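Local coordinates for protein receptor-type adenylate cyclase GRESAG 4.1 (Trypanosoma brucei, PDB 1FX2) that converts ATP into 3',5'-cyclic AMP and diphosphate through its class III adenylyl cyclase catalytic domain, the part present here, at residues N217-P220 with S221-F224; Q79-Q82 with L83-H87; S169-N172 with G173-L177; P122-Y125 with S126-W129. All blocks are in the same frame, centred on the assembly; numbering follows the deposited sequence.

In the fold
All four contacts are local, each within one continuous run of chain. They follow in series, so none nests in or crosses another. From the N terminus, interaction 2 comes first, in the last turns of helix 71-87. Interaction 4 covers short helix 122-128 and its exit. Interaction 3 closes the turn between helix 159-169 and inner strand 176-179. Interaction 1 closes a turn beyond strand 211-216. In space all four meet. The 221-224 end of interaction 1 reaches the other three through one arginine, and so ties together helix 71-87, the end of helix 122-128 and the turn before strand 176-179. Centres lie about 11 to 19 Å apart.

Interaction 1: residues N217-P220 with S221-F224; sequences NTVP and SRNF
Val-219 and Arg-222 are the ends of a type II beta turn, closed by a weak hydrogen bond of 3.3 Å from Arg-222 N to Val-219 O. Pro-220 and Ser-221 take the two central positions, and Ser-221 has the positive phi (72°) of the third position. The side chains of the end residues meet. Val-219 CG2 sits over the centre of one guanidinium face, 3.6 Å from Arg-222 CZ. Its other branch, CG1, comes to 3.9 Å from Arg-222 NE. The arginine chain runs out extended and then bends at chi3 (-91°), which lays the flat group across the valine. The methyl covers a face, while the N-H groups bond acceptors elsewhere. NH1 bonds Gly-174 O and Gln-82 OE1. NH2 bonds Leu-128 O and a bound dithiothreitol, and Trp-129 makes a cation-pi contact. A water joins the chain before the turn to its last residue: it accepts from Asn-217 ND2 at 2.8 Å and donates to Arg-222 O at 2.6 Å. This is a type II turn after strand 211-216 of the class III cyclase domain, with its arginine in the pocket that holds dithiothreitol, probably a crystallisation additive.

Interaction 2: residues Q79-Q82 with L83-H87; sequences QELQ and LCFLH
Cys-84 N donates to Glu-80 O at 2.9 Å, the shortest bond between the two segments, and a nearly straight one with 170° at the hydrogen. Leu-83 N to Gln-79 O, Phe-85 N to Leu-81 O and Leu-86 N to Gln-82 O repeat the same i to i+4 step.

The main side-chain contact is Leu-81 with Phe-85, one turn apart. Leu-81 CD2 lies over one face of the ring, offset toward its rim, in a CH-pi contact of 4.2 Å to the centroid. Leu-81 CG also touches the ring, at 4.0 Å from Phe-85 CE1. A chi1 of -176° turns the leucine CG to the far side from its backbone N, while Phe-85 CG lies beside its own N. This brings CD2 over the ring, and the two side chains cross at a slant. Val-45 and Met-44 of helix 34-51 pack against this pair, as does Val-134.

On another side of the helix, Gln-79 and Leu-83 lie alongside each other, pointing the same way. Gln-79 CG is 4.0 Å from Leu-83 CD1, and Val-219 packs on Leu-83. Gln-82 bends at chi2, and its NE2 donates to Val-134 O, which joins the helix to the start of strand 134-141. The whole is the C-terminal end of helix 71-87, an alpha helix packed against helix 34-51 and strand 134-141 of the sheet in the class III cyclase fold.

Interaction 3: residues S169-N172 with G173-L177; sequences SVAN and GGQVL
Asn-172 and Gln-175 carry the polar half of this contact, and one oxygen does most of the work. Gln-175 OE1 accepts two hydrogen bonds from the same residue. Asn-172 N comes to it at 2.8 Å, almost straight (169°) and in the plane of the amide carbonyl. Asn-172 ND2 comes at 3.0 Å, tilted from that plane. Gln-175 runs extended, with CG anti to the backbone N (chi1 -168°), and so carries OE1 back to the start of the turn. The two bonds fix the rotation of the Gln-175 amide. Asn-172 ND2 also donates to Ala-226 O.

The backbone beneath is a type II beta turn from Asn-172 to Gln-175, closed by Gln-175 N to Asn-172 O at 3.0 Å. This turn feeds the chain from helix 159-169 into strand 176-179, between strands 134-141 and 211-216 of the cyclase sheet. Gly-174 takes the third position with phi 84°, a backbone shape that suits glycine. Gly-173 N is held from outside by Glu-21 OE2.

Leu-177 supplies the apolar half. Its CD1 touches Ala-171 CB and Val-170 CG2, each at 3.7 Å, and the leucine and Val-170 side chains cross at about a right angle. Leu-199 of edge strand 196-202 packs on both Leu-177 and Gln-175.

Interaction 4: residues P122-Y125 with S126-W129; sequences PEVY and SRLW
Tyr-125 O takes two backbone hydrogen bonds, from Leu-128 N at 2.9 Å and from Trp-129 N at 2.8 Å. Trp-129 N approaches nearly in line with the carbonyl, whereas Leu-128 N lies above its plane. The carbonyl thus takes an i+3 and an i+4 bond at once, where the helix is weakly bonded. Ser-126 N to Pro-122 O is a regular helical bond.

The charged contact is loose. Glu-123 OE2 and Arg-127 NH2 form a long salt bridge of 3.9 Å, with the oxygen well out of the guanidinium plane, so charge alone draws them together. Glu-123 O lies over the centre of one face of that guanidinium, 3.4 Å from Arg-127 CZ.

The aromatic contact is closer. Trp-129 CB sits over the Tyr-125 ring in a CH-pi contact, 3.8 Å from its centroid and 3.5 Å from Tyr-125 CZ. A tyrosine chi1 of -177° swings the ring away from the backbone N and under it.

The apolar contact is between Val-124 CG1 and Leu-128 CD1, side by side at 4.1 Å.

Short helix 122-128 meets helix 94-109 through Tyr-125, whose OH bonds Asp-96 OD2 and whose ring takes Arg-100 in a cation-pi contact. That OH also bonds Arg-133, just before strand 134-141.

Interaction 1: residues N217-P220 with S221-F224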
ATOM      1  N   ASN A 217      -2.115 -11.179   6.669  1.00  9.48           N
ATOM      2  CA  ASN A 217      -2.510 -11.650   7.981  1.00  8.98           C
ATOM      3  C   ASN A 217      -2.559 -13.171   7.832  1.00 12.60           C
ATOM      4  O   ASN A 217      -3.286 -13.694   6.994  1.00 20.40           O
ATOM      5  CB  ASN A 217      -3.852 -11.003   8.334  1.00 11.22           C
ATOM      6  CG  ASN A 217      -3.725  -9.488   8.511  1.00 11.24           C
ATOM      7  OD1 ASN A 217      -4.473  -8.641   7.896  1.00 14.88           O
ATOM      8  ND2 ASN A 217      -2.756  -9.104   9.262  1.00  9.41           N
ATOM      9  N   THR A 218      -1.795 -13.871   8.657  1.00 10.79           N
ATOM     10  CA  THR A 218      -1.589 -15.340   8.587  1.00 12.50           C
ATOM     11  C   THR A 218      -2.243 -15.931   9.847  1.00 17.90           C
ATOM     12  O   THR A 218      -3.355 -16.475   9.813  1.00 14.82           O
ATOM     13  CB  THR A 218      -0.055 -15.724   8.440  1.00 16.74           C
ATOM     14  OG1 THR A 218       0.719 -15.286   9.564  1.00 15.06           O
ATOM     15  CG2 THR A 218       0.539 -15.013   7.211  1.00 13.93           C
ATOM     16  N   VAL A 219      -1.490 -15.903  10.946  1.00 16.89           N
ATOM     17  CA  VAL A 219      -2.035 -16.317  12.260  1.00 20.45           C
ATOM     18  C   VAL A 219      -3.066 -15.258  12.645  1.00 15.03           C
ATOM     19  O   VAL A 219      -2.828 -14.052  12.861  1.00 18.36           O
ATOM     20  CB  VAL A 219      -0.944 -16.375  13.214  1.00 15.94           C
ATOM     21  CG1 VAL A 219      -1.486 -16.673  14.614  1.00 15.23           C
ATOM     22  CG2 VAL A 219      -0.020 -17.451  12.778  1.00 17.73           C
ATOM     23  N   PRO A 220      -4.300 -15.690  12.797  1.00 19.23           N
ATOM     24  CA  PRO A 220      -5.322 -14.699  13.132  1.00 13.53           C
ATOM     25  C   PRO A 220      -5.123 -13.937  14.508  1.00 20.77           C
ATOM     26  O   PRO A 220      -4.737 -14.558  15.468  1.00 20.33           O
ATOM     27  CB  PRO A 220      -6.628 -15.551  13.129  1.00 29.98           C
ATOM     28  CG  PRO A 220      -6.227 -16.853  12.410  1.00 24.38           C
ATOM     29  CD  PRO A 220      -4.812 -17.080  12.747  1.00 22.96           C
ATOM     30  N   SER A 221      -5.342 -12.627  14.539  1.00 17.35           N
ATOM     31  CA  SER A 221      -5.193 -11.727  15.691  1.00 15.53           C
ATOM     32  C   SER A 221      -3.745 -11.418  16.159  1.00 12.56           C
ATOM     33  O   SER A 221      -3.528 -10.830  17.197  1.00 16.75           O
ATOM     34  CB  SER A 221      -5.929 -12.210  16.916  1.00 18.83           C
ATOM     35  OG  SER A 221      -7.229 -12.581  16.477  1.00 23.60           O
ATOM     36  N   ARG A 222      -2.781 -11.871  15.374  1.00 11.93           N
ATOM     37  CA  ARG A 222      -1.442 -11.531  15.708  1.00 10.94           C
ATOM     38  C   ARG A 222      -1.213 -10.070  15.307  1.00 14.43           C
ATOM     39  O   ARG A 222      -1.497  -9.676  14.131  1.00 16.49           O
ATOM     40  CB  ARG A 222      -0.548 -12.481  14.870  1.00 14.02           C
ATOM     41  CG  ARG A 222       0.879 -12.385  15.195  1.00 15.24           C
ATOM     42  CD  ARG A 222       1.707 -13.376  14.300  1.00  9.94           C
ATOM     43  NE  ARG A 222       1.892 -14.710  14.913  1.00  8.61           N
ATOM     44  CZ  ARG A 222       2.641 -15.623  14.336  1.00  8.35           C
ATOM     45  NH1 ARG A 222       3.246 -15.398  13.171  1.00  7.23           N
ATOM     46  NH2 ARG A 222       2.887 -16.793  14.982  1.00  8.74           N
ATOM     47  N   ASN A 223      -0.676  -9.267  16.231  1.00 10.46           N
ATOM     48  CA  ASN A 223      -0.345  -7.867  16.026  1.00 10.33           C
ATOM     49  C   ASN A 223       1.127  -7.578  16.263  1.00  8.80           C
ATOM     50  O   ASN A 223       1.854  -8.409  16.882  1.00 10.82           O
ATOM     51  CB  ASN A 223      -1.258  -7.001  16.915  1.00 12.16           C
ATOM     52  CG  ASN A 223      -2.683  -7.041  16.409  1.00 18.19           C
ATOM     53  OD1 ASN A 223      -2.938  -6.821  15.196  1.00 22.41           O
ATOM     54  ND2 ASN A 223      -3.592  -7.441  17.256  1.00 18.26           N
ATOM     55  N   PHE A 224       1.596  -6.437  15.738  1.00 10.87           N
ATOM     56  CA  PHE A 224       2.990  -6.143  15.723  1.00 10.47           C
ATOM     57  C   PHE A 224       3.268  -4.696  16.088  1.00 11.64           C
ATOM     58  O   PHE A 224       2.431  -3.812  16.020  1.00 18.24           O
ATOM     59  CB  PHE A 224       3.496  -6.315  14.231  1.00 10.59           C
ATOM     60  CG  PHE A 224       3.168  -7.631  13.640  1.00  8.22           C
ATOM     61  CD1 PHE A 224       3.958  -8.743  13.937  1.00  8.20           C
ATOM     62  CD2 PHE A 224       2.000  -7.809  12.881  1.00  9.44           C
ATOM     63  CE1 PHE A 224       3.594 -10.014  13.478  1.00  8.30           C
ATOM     64  CE2 PHE A 224       1.672  -9.051  12.445  1.00  8.30           C
ATOM     65  CZ  PHE A 224       2.474 -10.165  12.739  1.00  9.69           C
TER
HETATM   66  O   HOH W   1      -1.837 -10.336  11.614  1.00 23.36           O

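Interaction 2: residues Q79-Q82 with L83-H87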
ATOM      1  N   GLN A  79       2.182 -17.816   4.211  1.00  8.79           N
ATOM      2  CA  GLN A  79       1.148 -18.034   5.190  1.00  7.68           C
ATOM      3  C   GLN A  79       1.376 -19.376   5.906  1.00  7.36           C
ATOM      4  O   GLN A  79       1.283 -19.449   7.165  1.00  8.42           O
ATOM      5  CB  GLN A  79      -0.177 -17.940   4.489  1.00 12.29           C
ATOM      6  CG  GLN A  79      -1.367 -18.233   5.319  1.00 20.23           C
ATOM      7  CD  GLN A  79      -2.587 -17.610   4.626  1.00 29.29           C
ATOM      8  OE1 GLN A  79      -2.919 -16.453   4.870  1.00 38.32           O
ATOM      9  NE2 GLN A  79      -3.165 -18.336   3.701  1.00 26.44           N
ATOM     10  N   GLU A  80       1.681 -20.448   5.159  0.50  6.67           N
ATOM     11  CA  GLU A  80       1.901 -21.775   5.797  0.50  7.24           C
ATOM     12  C   GLU A  80       3.173 -21.877   6.601  0.50  7.88           C
ATOM     13  O   GLU A  80       3.354 -22.689   7.533  0.50  6.91           O
ATOM     14  CB  GLU A  80       1.853 -22.922   4.741  0.50  7.31           C
ATOM     15  CG  GLU A  80       0.483 -23.145   4.185  0.50 10.58           C
ATOM     16  CD  GLU A  80      -0.599 -23.378   5.219  0.50  9.49           C
ATOM     17  OE1 GLU A  80      -0.315 -24.068   6.239  0.50 17.69           O
ATOM     18  OE2 GLU A  80      -1.757 -22.911   5.044  0.50 15.85           O
ATOM     19  N   LEU A  81       4.083 -21.004   6.289  1.00  7.82           N
ATOM     20  CA  LEU A  81       5.344 -20.986   7.039  1.00  7.95           C
ATOM     21  C   LEU A  81       4.932 -20.428   8.437  1.00  7.46           C
ATOM     22  O   LEU A  81       5.265 -21.061   9.470  1.00  6.92           O
ATOM     23  CB  LEU A  81       6.336 -20.041   6.354  1.00  8.81           C
ATOM     24  CG  LEU A  81       7.741 -20.010   6.999  1.00  7.89           C
ATOM     25  CD1 LEU A  81       8.752 -19.377   6.006  1.00 10.30           C
ATOM     26  CD2 LEU A  81       7.795 -19.074   8.238  1.00 12.05           C
ATOM     27  N   GLN A  82       4.208 -19.333   8.536  1.00  6.85           N
ATOM     28  CA  GLN A  82       3.863 -18.811   9.844  1.00  7.65           C
ATOM     29  C   GLN A  82       3.034 -19.797  10.644  1.00  6.66           C
ATOM     30  O   GLN A  82       3.282 -19.986  11.849  1.00  8.41           O
ATOM     31  CB  GLN A  82       3.118 -17.480   9.717  1.00  8.82           C
ATOM     32  CG  GLN A  82       3.966 -16.332   9.013  1.00  7.30           C
ATOM     33  CD  GLN A  82       5.165 -15.925   9.872  1.00  7.37           C
ATOM     34  OE1 GLN A  82       5.215 -16.252  11.076  1.00  7.53           O
ATOM     35  NE2 GLN A  82       6.174 -15.389   9.241  1.00  8.82           N
ATOM     36  N   LEU A  83       2.043 -20.440   9.978  1.00  8.40           N
ATOM     37  CA  LEU A  83       1.184 -21.403  10.655  1.00 10.68           C
ATOM     38  C   LEU A  83       1.935 -22.682  11.079  1.00  7.20           C
ATOM     39  O   LEU A  83       1.815 -23.068  12.250  1.00 10.19           O
ATOM     40  CB  LEU A  83      -0.013 -21.742   9.776  1.00  8.71           C
ATOM     41  CG  LEU A  83      -0.904 -20.512   9.532  1.00  9.55           C
ATOM     42  CD1 LEU A  83      -1.828 -20.823   8.313  1.00 12.50           C
ATOM     43  CD2 LEU A  83      -1.792 -20.238  10.759  1.00 11.52           C
ATOM     44  N   CYS A  84       2.734 -23.323  10.243  0.50  9.16           N
ATOM     45  CA  CYS A  84       3.373 -24.520  10.761  0.50  7.98           C
ATOM     46  C   CYS A  84       4.450 -24.226  11.791  0.50 11.50           C
ATOM     47  O   CYS A  84       4.807 -25.094  12.644  0.50  5.99           O
ATOM     48  CB  CYS A  84       3.896 -25.427   9.686  0.50 10.49           C
ATOM     49  SG  CYS A  84       5.148 -24.743   8.737  0.50 15.85           S
ATOM     50  N   PHE A  85       5.085 -23.068  11.698  1.00  8.58           N
ATOM     51  CA  PHE A  85       6.008 -22.771  12.790  1.00  9.16           C
ATOM     52  C   PHE A  85       5.248 -22.592  14.094  1.00  6.43           C
ATOM     53  O   PHE A  85       5.717 -23.043  15.184  1.00  8.51           O
ATOM     54  CB  PHE A  85       6.811 -21.498  12.470  1.00  8.35           C
ATOM     55  CG  PHE A  85       8.050 -21.761  11.667  1.00  8.49           C
ATOM     56  CD1 PHE A  85       7.995 -22.382  10.435  1.00  8.51           C
ATOM     57  CD2 PHE A  85       9.308 -21.346  12.174  1.00  9.22           C
ATOM     58  CE1 PHE A  85       9.170 -22.587   9.660  1.00  8.63           C
ATOM     59  CE2 PHE A  85      10.471 -21.574  11.411  1.00  9.54           C
ATOM     60  CZ  PHE A  85      10.377 -22.192  10.135  1.00  8.69           C
ATOM     61  N   LEU A  86       4.058 -21.989  14.076  1.00  6.93           N
ATOM     62  CA  LEU A  86       3.268 -21.809  15.290  1.00  7.44           C
ATOM     63  C   LEU A  86       2.853 -23.187  15.835  1.00  8.59           C
ATOM     64  O   LEU A  86       2.851 -23.450  17.054  1.00  8.38           O
ATOM     65  CB  LEU A  86       2.013 -20.982  14.944  1.00  7.28           C
ATOM     66  CG  LEU A  86       0.962 -20.975  16.082  1.00  8.21           C
ATOM     67  CD1 LEU A  86       1.485 -20.067  17.294  1.00  8.85           C
ATOM     68  CD2 LEU A  86      -0.280 -20.195  15.490  1.00 10.45           C
ATOM     69  N   HIS A  87       2.558 -24.103  14.910  1.00  8.73           N
ATOM     70  CA  HIS A  87       2.075 -25.436  15.328  1.00 10.25           C
ATOM     71  C   HIS A  87       3.155 -26.389  15.763  1.00 10.93           C
ATOM     72  O   HIS A  87       2.905 -27.289  16.573  1.00 14.63           O
ATOM     73  CB  HIS A  87       1.294 -26.079  14.198  1.00 12.05           C
ATOM     74  CG  HIS A  87       0.124 -25.261  13.745  1.00 10.90           C
ATOM     75  ND1 HIS A  87      -0.408 -25.365  12.466  1.00 11.40           N
ATOM     76  CD2 HIS A  87      -0.543 -24.249  14.356  1.00 12.13           C
ATOM     77  CE1 HIS A  87      -1.353 -24.443  12.331  1.00  9.94           C
ATOM     78  NE2 HIS A  87      -1.472 -23.762  13.451  1.00 10.58           N
TER

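Interaction 3: residues S169-N172 with G173-L177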
ATOM      1  N   SER A 169      13.439  -6.910   5.286  1.00  9.51           N
ATOM      2  CA  SER A 169      14.251  -6.416   6.397  1.00  8.87           C
ATOM      3  C   SER A 169      13.534  -5.532   7.383  1.00 10.33           C
ATOM      4  O   SER A 169      13.985  -5.408   8.542  1.00 14.13           O
ATOM      5  CB  SER A 169      15.526  -5.780   5.829  1.00 11.28           C
ATOM      6  OG  SER A 169      15.244  -4.488   5.329  1.00 15.60           O
ATOM      7  N   VAL A 170      12.440  -4.879   6.966  1.00 10.29           N
ATOM      8  CA  VAL A 170      11.723  -4.039   7.894  1.00 10.10           C
ATOM      9  C   VAL A 170      10.576  -4.766   8.585  1.00 10.49           C
ATOM     10  O   VAL A 170       9.906  -4.161   9.444  1.00 10.35           O
ATOM     11  CB  VAL A 170      11.150  -2.775   7.219  1.00 13.03           C
ATOM     12  CG1 VAL A 170      12.376  -1.987   6.634  1.00 14.71           C
ATOM     13  CG2 VAL A 170      10.039  -3.005   6.185  1.00 11.42           C
ATOM     14  N   ALA A 171      10.318  -6.016   8.217  1.00  8.51           N
ATOM     15  CA  ALA A 171       9.276  -6.751   8.912  1.00  7.81           C
ATOM     16  C   ALA A 171       9.666  -7.237  10.287  1.00  8.97           C
ATOM     17  O   ALA A 171      10.834  -7.522  10.544  1.00  9.55           O
ATOM     18  CB  ALA A 171       8.875  -8.002   8.059  1.00  6.78           C
ATOM     19  N   ASN A 172       8.651  -7.346  11.144  1.00  8.05           N
ATOM     20  CA  ASN A 172       8.855  -7.914  12.460  1.00  7.45           C
ATOM     21  C   ASN A 172       8.844  -9.440  12.369  1.00  7.75           C
ATOM     22  O   ASN A 172       8.322 -10.053  11.441  1.00  8.96           O
ATOM     23  CB  ASN A 172       7.706  -7.433  13.400  1.00  9.09           C
ATOM     24  CG  ASN A 172       7.875  -6.008  13.790  1.00 10.94           C
ATOM     25  OD1 ASN A 172       8.772  -5.682  14.614  1.00 17.41           O
ATOM     26  ND2 ASN A 172       7.151  -5.113  13.076  1.00 10.89           N
ATOM     27  N   GLY A 173       9.374 -10.072  13.426  1.00  7.26           N
ATOM     28  CA  GLY A 173       9.289 -11.514  13.463  1.00  8.02           C
ATOM     29  C   GLY A 173       7.834 -11.933  13.546  1.00  7.45           C
ATOM     30  O   GLY A 173       7.030 -11.356  14.284  1.00  8.45           O
ATOM     31  N   GLY A 174       7.506 -12.986  12.789  1.00  6.29           N
ATOM     32  CA  GLY A 174       6.103 -13.352  12.740  1.00  7.85           C
ATOM     33  C   GLY A 174       5.215 -12.618  11.745  1.00  5.77           C
ATOM     34  O   GLY A 174       4.040 -12.902  11.624  1.00  7.03           O
ATOM     35  N   GLN A 175       5.768 -11.611  11.086  1.00  6.55           N
ATOM     36  CA  GLN A 175       5.040 -10.735  10.168  1.00  4.92           C
ATOM     37  C   GLN A 175       5.505 -11.026   8.733  1.00  7.01           C
ATOM     38  O   GLN A 175       6.677 -11.303   8.471  1.00  7.13           O
ATOM     39  CB  GLN A 175       5.452  -9.278  10.543  1.00  6.38           C
ATOM     40  CG  GLN A 175       4.527  -8.195   9.858  1.00  7.30           C
ATOM     41  CD  GLN A 175       4.856  -6.832  10.382  1.00  6.16           C
ATOM     42  OE1 GLN A 175       5.979  -6.543  10.726  1.00 10.18           O
ATOM     43  NE2 GLN A 175       3.874  -5.927  10.375  1.00  7.61           N
ATOM     44  N   VAL A 176       4.527 -10.968   7.822  1.00  7.04           N
ATOM     45  CA  VAL A 176       4.778 -11.149   6.386  1.00  6.36           C
ATOM     46  C   VAL A 176       4.343  -9.871   5.688  1.00  6.16           C
ATOM     47  O   VAL A 176       3.191  -9.423   5.824  1.00  7.43           O
ATOM     48  CB  VAL A 176       3.914 -12.318   5.808  1.00  7.62           C
ATOM     49  CG1 VAL A 176       4.153 -12.433   4.260  1.00  7.98           C
ATOM     50  CG2 VAL A 176       4.332 -13.668   6.531  1.00  9.20           C
ATOM     51  N   LEU A 177       5.305  -9.212   5.015  1.00  7.43           N
ATOM     52  CA  LEU A 177       4.995  -8.015   4.226  1.00  6.75           C
ATOM     53  C   LEU A 177       5.083  -8.320   2.753  1.00  6.72           C
ATOM     54  O   LEU A 177       5.958  -9.094   2.301  1.00  7.92           O
ATOM     55  CB  LEU A 177       6.059  -6.936   4.504  1.00  6.39           C
ATOM     56  CG  LEU A 177       6.052  -6.464   5.983  1.00  9.03           C
ATOM     57  CD1 LEU A 177       7.159  -5.338   6.146  1.00 10.04           C
ATOM     58  CD2 LEU A 177       4.693  -5.950   6.483  1.00 10.50           C
TER

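Interaction 4: residues P122-Y125 with S126-W129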
ATOM      1  N   PRO A 122      -0.726 -16.548  29.258  1.00  8.79           N
ATOM      2  CA  PRO A 122      -0.248 -17.720  28.507  1.00 12.13           C
ATOM      3  C   PRO A 122      -1.270 -18.346  27.623  1.00 15.03           C
ATOM      4  O   PRO A 122      -0.871 -18.799  26.523  1.00 14.62           O
ATOM      5  CB  PRO A 122       0.168 -18.712  29.628  1.00 15.89           C
ATOM      6  CG  PRO A 122       0.635 -17.792  30.701  1.00 19.00           C
ATOM      7  CD  PRO A 122      -0.385 -16.644  30.696  1.00 13.68           C
ATOM      8  N   GLU A 123      -2.565 -18.300  27.981  1.00 10.71           N
ATOM      9  CA  GLU A 123      -3.568 -18.939  27.092  1.00  9.93           C
ATOM     10  C   GLU A 123      -3.714 -18.108  25.800  1.00 13.84           C
ATOM     11  O   GLU A 123      -3.755 -18.672  24.668  1.00 17.41           O
ATOM     12  CB  GLU A 123      -4.927 -19.019  27.826  1.00 15.34           C
ATOM     13  CG  GLU A 123      -4.715 -19.992  29.013  1.00 25.94           C
ATOM     14  CD  GLU A 123      -5.348 -21.376  28.832  1.00 47.51           C
ATOM     15  OE1 GLU A 123      -5.512 -22.081  29.870  1.00 51.56           O
ATOM     16  OE2 GLU A 123      -5.674 -21.764  27.672  1.00 53.93           O
ATOM     17  N   VAL A 124      -3.632 -16.793  25.897  1.00  8.55           N
ATOM     18  CA  VAL A 124      -3.710 -15.931  24.716  1.00  7.59           C
ATOM     19  C   VAL A 124      -2.420 -16.099  23.947  1.00  7.74           C
ATOM     20  O   VAL A 124      -2.450 -16.245  22.692  1.00 10.01           O
ATOM     21  CB  VAL A 124      -3.797 -14.429  25.205  1.00  8.04           C
ATOM     22  CG1 VAL A 124      -3.718 -13.443  24.033  1.00  9.59           C
ATOM     23  CG2 VAL A 124      -5.169 -14.245  25.908  1.00 10.75           C
ATOM     24  N   TYR A 125      -1.274 -15.967  24.616  1.00  7.36           N
ATOM     25  CA  TYR A 125       0.018 -16.034  23.908  1.00  6.56           C
ATOM     26  C   TYR A 125       0.180 -17.328  23.127  1.00  8.89           C
ATOM     27  O   TYR A 125       0.598 -17.257  21.946  1.00  9.63           O
ATOM     28  CB  TYR A 125       1.124 -15.960  24.992  1.00  9.22           C
ATOM     29  CG  TYR A 125       2.538 -15.957  24.379  1.00  6.91           C
ATOM     30  CD1 TYR A 125       3.145 -14.764  24.046  1.00  8.73           C
ATOM     31  CD2 TYR A 125       3.190 -17.139  24.135  1.00  9.37           C
ATOM     32  CE1 TYR A 125       4.447 -14.728  23.475  1.00  8.33           C
ATOM     33  CE2 TYR A 125       4.477 -17.128  23.512  1.00 10.19           C
ATOM     34  CZ  TYR A 125       5.069 -15.899  23.211  1.00  9.32           C
ATOM     35  OH  TYR A 125       6.305 -15.843  22.614  1.00  9.06           O
ATOM     36  N   SER A 126      -0.083 -18.485  23.715  0.50 11.41           N
ATOM     37  CA  SER A 126       0.171 -19.737  22.977  0.50  6.52           C
ATOM     38  C   SER A 126      -0.680 -19.916  21.736  0.50 14.47           C
ATOM     39  O   SER A 126      -0.260 -20.638  20.837  0.50 10.05           O
ATOM     40  CB  SER A 126      -0.001 -20.928  23.926  0.50 19.80           C
ATOM     41  OG  SER A 126      -1.324 -21.045  24.410  0.50 13.60           O
ATOM     42  N   ARG A 127      -1.829 -19.242  21.625  1.00  9.10           N
ATOM     43  CA  ARG A 127      -2.635 -19.410  20.421  1.00  9.52           C
ATOM     44  C   ARG A 127      -2.096 -18.571  19.331  1.00  8.95           C
ATOM     45  O   ARG A 127      -2.486 -18.749  18.171  1.00 12.83           O
ATOM     46  CB  ARG A 127      -4.085 -18.900  20.635  1.00 11.90           C
ATOM     47  CG  ARG A 127      -4.883 -19.748  21.546  1.00 14.61           C
ATOM     48  CD  ARG A 127      -6.234 -18.949  21.862  1.00 24.51           C
ATOM     49  NE  ARG A 127      -6.770 -19.440  23.105  1.00 51.83           N
ATOM     50  CZ  ARG A 127      -7.136 -18.720  24.160  1.00 32.86           C
ATOM     51  NH1 ARG A 127      -7.079 -17.377  24.220  1.00 24.41           N
ATOM     52  NH2 ARG A 127      -7.483 -19.400  25.217  1.00 47.86           N
ATOM     53  N   LEU A 128      -1.140 -17.653  19.670  1.00  8.51           N
ATOM     54  CA  LEU A 128      -0.655 -16.679  18.678  1.00  9.48           C
ATOM     55  C   LEU A 128       0.843 -16.774  18.403  1.00  8.66           C
ATOM     56  O   LEU A 128       1.235 -16.342  17.301  1.00  8.88           O
ATOM     57  CB  LEU A 128      -0.906 -15.218  19.191  1.00  8.66           C
ATOM     58  CG  LEU A 128      -2.399 -14.955  19.371  1.00  9.32           C
ATOM     59  CD1 LEU A 128      -2.572 -13.574  20.056  1.00 11.67           C
ATOM     60  CD2 LEU A 128      -3.093 -14.910  18.010  1.00 14.07           C
ATOM     61  N   TRP A 129       1.629 -17.292  19.346  1.00  7.44           N
ATOM     62  CA  TRP A 129       3.096 -17.219  19.240  1.00  6.11           C
ATOM     63  C   TRP A 129       3.687 -18.439  19.841  1.00  8.54           C
ATOM     64  O   TRP A 129       3.221 -18.976  20.862  1.00  9.82           O
ATOM     65  CB  TRP A 129       3.628 -15.963  20.031  1.00  8.05           C
ATOM     66  CG  TRP A 129       3.187 -14.620  19.448  1.00  7.16           C
ATOM     67  CD1 TRP A 129       2.154 -13.840  19.892  1.00  9.16           C
ATOM     68  CD2 TRP A 129       3.770 -13.956  18.331  1.00  7.97           C
ATOM     69  NE1 TRP A 129       2.027 -12.761  19.039  1.00  7.72           N
ATOM     70  CE2 TRP A 129       3.048 -12.788  18.102  1.00  7.36           C
ATOM     71  CE3 TRP A 129       4.883 -14.243  17.534  1.00  7.33           C
ATOM     72  CZ2 TRP A 129       3.437 -11.834  17.112  1.00  7.64           C
ATOM     73  CZ3 TRP A 129       5.244 -13.315  16.535  1.00 10.92           C
ATOM     74  CH2 TRP A 129       4.547 -12.136  16.363  1.00  9.06           C
TER
HETATM   75  O   HOH W   2      -3.835 -21.473  24.563  1.00 35.61           O